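Local coordinates for BlEst2 (Bacillus licheniformis, PDB 6WPX), which probably hydrolyses ester bonds as a lipase or esterase whose C-terminal domain is autoinhibitory, here in its propeptide form, at residues D155-G163 against M446-S454. Sequence-based numbering, arbitrary orientation.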
loop_
_atom_site.group_PDB
_atom_site.type_symbol
_atom_site.label_atom_id
_atom_site.label_comp_id
_atom_site.label_asym_id
_atom_site.label_seq_id
_atom_site.Cartn_x
_atom_site.Cartn_y
_atom_site.Cartn_z
ATOM N N ASP A 155 -4.397 4.598 -0.622
ATOM C CA ASP A 155 -5.745 5.031 -1.015
ATOM C C ASP A 155 -6.568 5.261 0.228
ATOM O O ASP A 155 -7.297 6.251 0.304
ATOM C CB ASP A 155 -6.454 3.984 -1.873
ATOM C CG ASP A 155 -5.797 3.763 -3.202
ATOM O OD1 ASP A 155 -4.897 4.549 -3.555
ATOM O OD2 ASP A 155 -6.212 2.832 -3.916
ATOM N N LEU A 156 -6.436 4.345 1.203
ATOM C CA LEU A 156 -7.114 4.429 2.492
ATOM C C LEU A 156 -6.695 5.680 3.252
ATOM O O LEU A 156 -7.575 6.415 3.711
ATOM C CB LEU A 156 -6.890 3.152 3.344
ATOM C CG LEU A 156 -7.447 3.173 4.770
ATOM C CD1 LEU A 156 -8.993 3.247 4.782
ATOM C CD2 LEU A 156 -6.966 1.940 5.564
ATOM N N ALA A 157 -5.374 5.934 3.374
ATOM C CA ALA A 157 -4.814 7.098 4.073
ATOM C C ALA A 157 -5.336 8.443 3.528
ATOM O O ALA A 157 -5.435 9.411 4.275
ATOM C CB ALA A 157 -3.299 7.085 3.971
ATOM N N TYR A 158 -5.582 8.515 2.218
ATOM C CA TYR A 158 -6.051 9.721 1.550
ATOM C C TYR A 158 -7.580 9.814 1.452
ATOM O O TYR A 158 -8.103 10.764 0.875
ATOM C CB TYR A 158 -5.390 9.835 0.169
ATOM C CG TYR A 158 -4.019 10.439 0.294
ATOM C CD1 TYR A 158 -2.930 9.665 0.697
ATOM C CD2 TYR A 158 -3.820 11.812 0.121
ATOM C CE1 TYR A 158 -1.673 10.233 0.893
ATOM C CE2 TYR A 158 -2.566 12.391 0.331
ATOM C CZ TYR A 158 -1.497 11.593 0.709
ATOM O OH TYR A 158 -0.263 12.147 0.892
ATOM N N SER A 159 -8.292 8.870 2.052
ATOM C CA SER A 159 -9.760 8.842 1.982
ATOM C C SER A 159 -10.416 9.692 3.054
ATOM O O SER A 159 -9.760 10.092 4.015
ATOM C CB SER A 159 -10.279 7.406 1.997
ATOM O OG SER A 159 -10.177 6.851 3.300
ATOM N N ASN A 160 -11.698 10.031 2.853
ATOM C CA ASN A 160 -12.444 10.878 3.778
ATOM C C ASN A 160 -12.409 10.411 5.220
ATOM O O ASN A 160 -12.099 11.215 6.079
ATOM C CB ASN A 160 -13.902 11.060 3.300
ATOM C CG ASN A 160 -13.978 11.974 2.111
ATOM O OD1 ASN A 160 -13.540 11.622 1.020
ATOM N ND2 ASN A 160 -14.493 13.174 2.302
ATOM N N TRP A 161 -12.737 9.144 5.494
ATOM C CA TRP A 161 -12.766 8.682 6.895
ATOM C C TRP A 161 -11.416 8.743 7.587
ATOM O O TRP A 161 -11.383 8.923 8.792
ATOM C CB TRP A 161 -13.381 7.283 7.046
ATOM C CG TRP A 161 -14.845 7.185 6.708
ATOM C CD1 TRP A 161 -15.420 6.357 5.784
ATOM C CD2 TRP A 161 -15.928 7.878 7.357
ATOM N NE1 TRP A 161 -16.788 6.529 5.780
ATOM C CE2 TRP A 161 -17.125 7.463 6.732
ATOM C CE3 TRP A 161 -15.996 8.857 8.366
ATOM C CZ2 TRP A 161 -18.372 7.961 7.105
ATOM C CZ3 TRP A 161 -17.235 9.357 8.726
ATOM C CH2 TRP A 161 -18.403 8.909 8.099
ATOM N N ALA A 162 -10.303 8.611 6.826
ATOM C CA ALA A 162 -8.925 8.619 7.343
ATOM C C ALA A 162 -8.354 10.020 7.554
ATOM O O ALA A 162 -7.231 10.131 8.025
ATOM C CB ALA A 162 -8.020 7.847 6.388
ATOM N N GLY A 163 -9.119 11.058 7.200
ATOM C CA GLY A 163 -8.720 12.462 7.270
ATOM C C GLY A 163 -8.125 12.908 8.588
ATOM O O GLY A 163 -7.019 13.469 8.625
ATOM N N MET A 446 -6.189 14.323 -8.068
ATOM C CA MET A 446 -6.280 13.012 -7.405
ATOM C C MET A 446 -7.583 12.999 -6.630
ATOM O O MET A 446 -7.792 13.848 -5.763
ATOM C CB MET A 446 -5.152 12.811 -6.373
ATOM C CG MET A 446 -4.000 11.974 -6.817
ATOM S SD MET A 446 -4.343 10.463 -7.725
ATOM C CE MET A 446 -5.210 9.529 -6.591
ATOM N N TYR A 447 -8.426 12.017 -6.900
ATOM C CA TYR A 447 -9.693 11.867 -6.203
ATOM C C TYR A 447 -9.642 10.685 -5.261
ATOM O O TYR A 447 -9.091 9.635 -5.588
ATOM C CB TYR A 447 -10.819 11.577 -7.198
ATOM C CG TYR A 447 -11.209 12.743 -8.062
ATOM C CD1 TYR A 447 -10.468 13.077 -9.197
ATOM C CD2 TYR A 447 -12.351 13.487 -7.785
ATOM C CE1 TYR A 447 -10.836 14.143 -10.008
ATOM C CE2 TYR A 447 -12.744 14.540 -8.608
ATOM C CZ TYR A 447 -11.990 14.854 -9.725
ATOM O OH TYR A 447 -12.361 15.904 -10.525
ATOM N N SER A 448 -10.290 10.834 -4.134
ATOM C CA SER A 448 -10.530 9.721 -3.256
ATOM C C SER A 448 -12.035 9.743 -3.031
ATOM O O SER A 448 -12.567 10.755 -2.618
ATOM C CB SER A 448 -9.765 9.828 -1.951
ATOM O OG SER A 448 -10.187 8.704 -1.202
ATOM N N VAL A 449 -12.729 8.661 -3.393
ATOM C CA VAL A 449 -14.163 8.574 -3.242
ATOM C C VAL A 449 -14.507 7.472 -2.286
ATOM O O VAL A 449 -14.067 6.348 -2.456
ATOM C CB VAL A 449 -14.909 8.449 -4.599
ATOM C CG1 VAL A 449 -16.414 8.590 -4.400
ATOM C CG2 VAL A 449 -14.409 9.494 -5.597
ATOM N N THR A 450 -15.272 7.818 -1.253
ATOM C CA THR A 450 -15.768 6.881 -0.256
ATOM C C THR A 450 -17.254 6.700 -0.488
ATOM O O THR A 450 -18.010 7.657 -0.372
ATOM C CB THR A 450 -15.464 7.364 1.163
ATOM O OG1 THR A 450 -14.054 7.390 1.351
ATOM C CG2 THR A 450 -16.045 6.442 2.208
ATOM N N ILE A 451 -17.679 5.470 -0.783
ATOM C CA ILE A 451 -19.085 5.143 -1.011
ATOM C C ILE A 451 -19.534 4.237 0.113
ATOM O O ILE A 451 -19.062 3.102 0.219
ATOM C CB ILE A 451 -19.341 4.512 -2.419
ATOM C CG1 ILE A 451 -18.842 5.434 -3.565
ATOM C CG2 ILE A 451 -20.838 4.155 -2.608
ATOM C CD1 ILE A 451 -17.590 4.912 -4.212
ATOM N N ASP A 452 -20.418 4.746 0.973
ATOM C CA ASP A 452 -20.953 3.943 2.072
ATOM C C ASP A 452 -22.260 3.300 1.657
ATOM O O ASP A 452 -23.238 4.000 1.370
ATOM C CB ASP A 452 -21.116 4.769 3.365
ATOM C CG ASP A 452 -19.847 4.657 4.200
ATOM O OD1 ASP A 452 -19.653 3.592 4.849
ATOM O OD2 ASP A 452 -19.017 5.599 4.154
ATOM N N LEU A 453 -22.251 1.968 1.599
ATOM C CA LEU A 453 -23.382 1.136 1.234
ATOM C C LEU A 453 -24.055 0.561 2.448
ATOM O O LEU A 453 -23.392 0.077 3.362
ATOM C CB LEU A 453 -22.933 -0.027 0.334
ATOM C CG LEU A 453 -22.327 0.294 -1.028
ATOM C CD1 LEU A 453 -22.000 -0.985 -1.757
ATOM C CD2 LEU A 453 -23.303 1.086 -1.907
ATOM N N SER A 454 -25.391 0.555 2.422
ATOM C CA SER A 454 -26.253 -0.017 3.444
ATOM C C SER A 454 -27.465 -0.649 2.749
ATOM O O SER A 454 -27.780 -0.310 1.611
ATOM C CB SER A 454 -26.726 1.059 4.421
ATOM O OG SER A 454 -27.436 2.077 3.735
HETATM O O HOH W 1 -8.359 6.934 -2.050
HETATM O O HOH W 2 -12.984 6.787 3.765
HETATM O O HOH W 3 -12.502 9.249 0.232
#
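S159 lies over S448 with their CA atoms 5.4 Å apart, where the turn after helix 152-157 runs over strand 445-456. N160 to G163 form a type I beta turn. The contact joins the PGAP1-like alpha/beta domain, of the alpha/beta-hydrolase clan, to an antiparallel sheet of the C-terminal part of the chain. Every second strand residue, S448, T450 and D452, points its side chain at the turn. S448 OG, anti to its own N (chi1 177°), comes within 3.2 Å of S159 CA. Three waters bridge the two segments. One molecule links D155 O to S448 OG. A second joins S159 OG, W161 N and T450 OG1. A third is held by N160 N and OD1, S448 OG and T450 OG1. The T450 methyl CG2 approaches W161 CD1 obliquely at 3.6 Å. In the direct bond, W161 NE1 donates to the syn lone pair of D452 OD2 at 2.9 Å, with the oxygen only 5° out of the indole plane. Replacing W161 with an alanine would probably leave D452 OD2 without its indole donor and T450 CG2 without its ring neighbour. D452 OD1 makes a salt bridge with R293 NH1 and a hydrogen bond with T466 OG1.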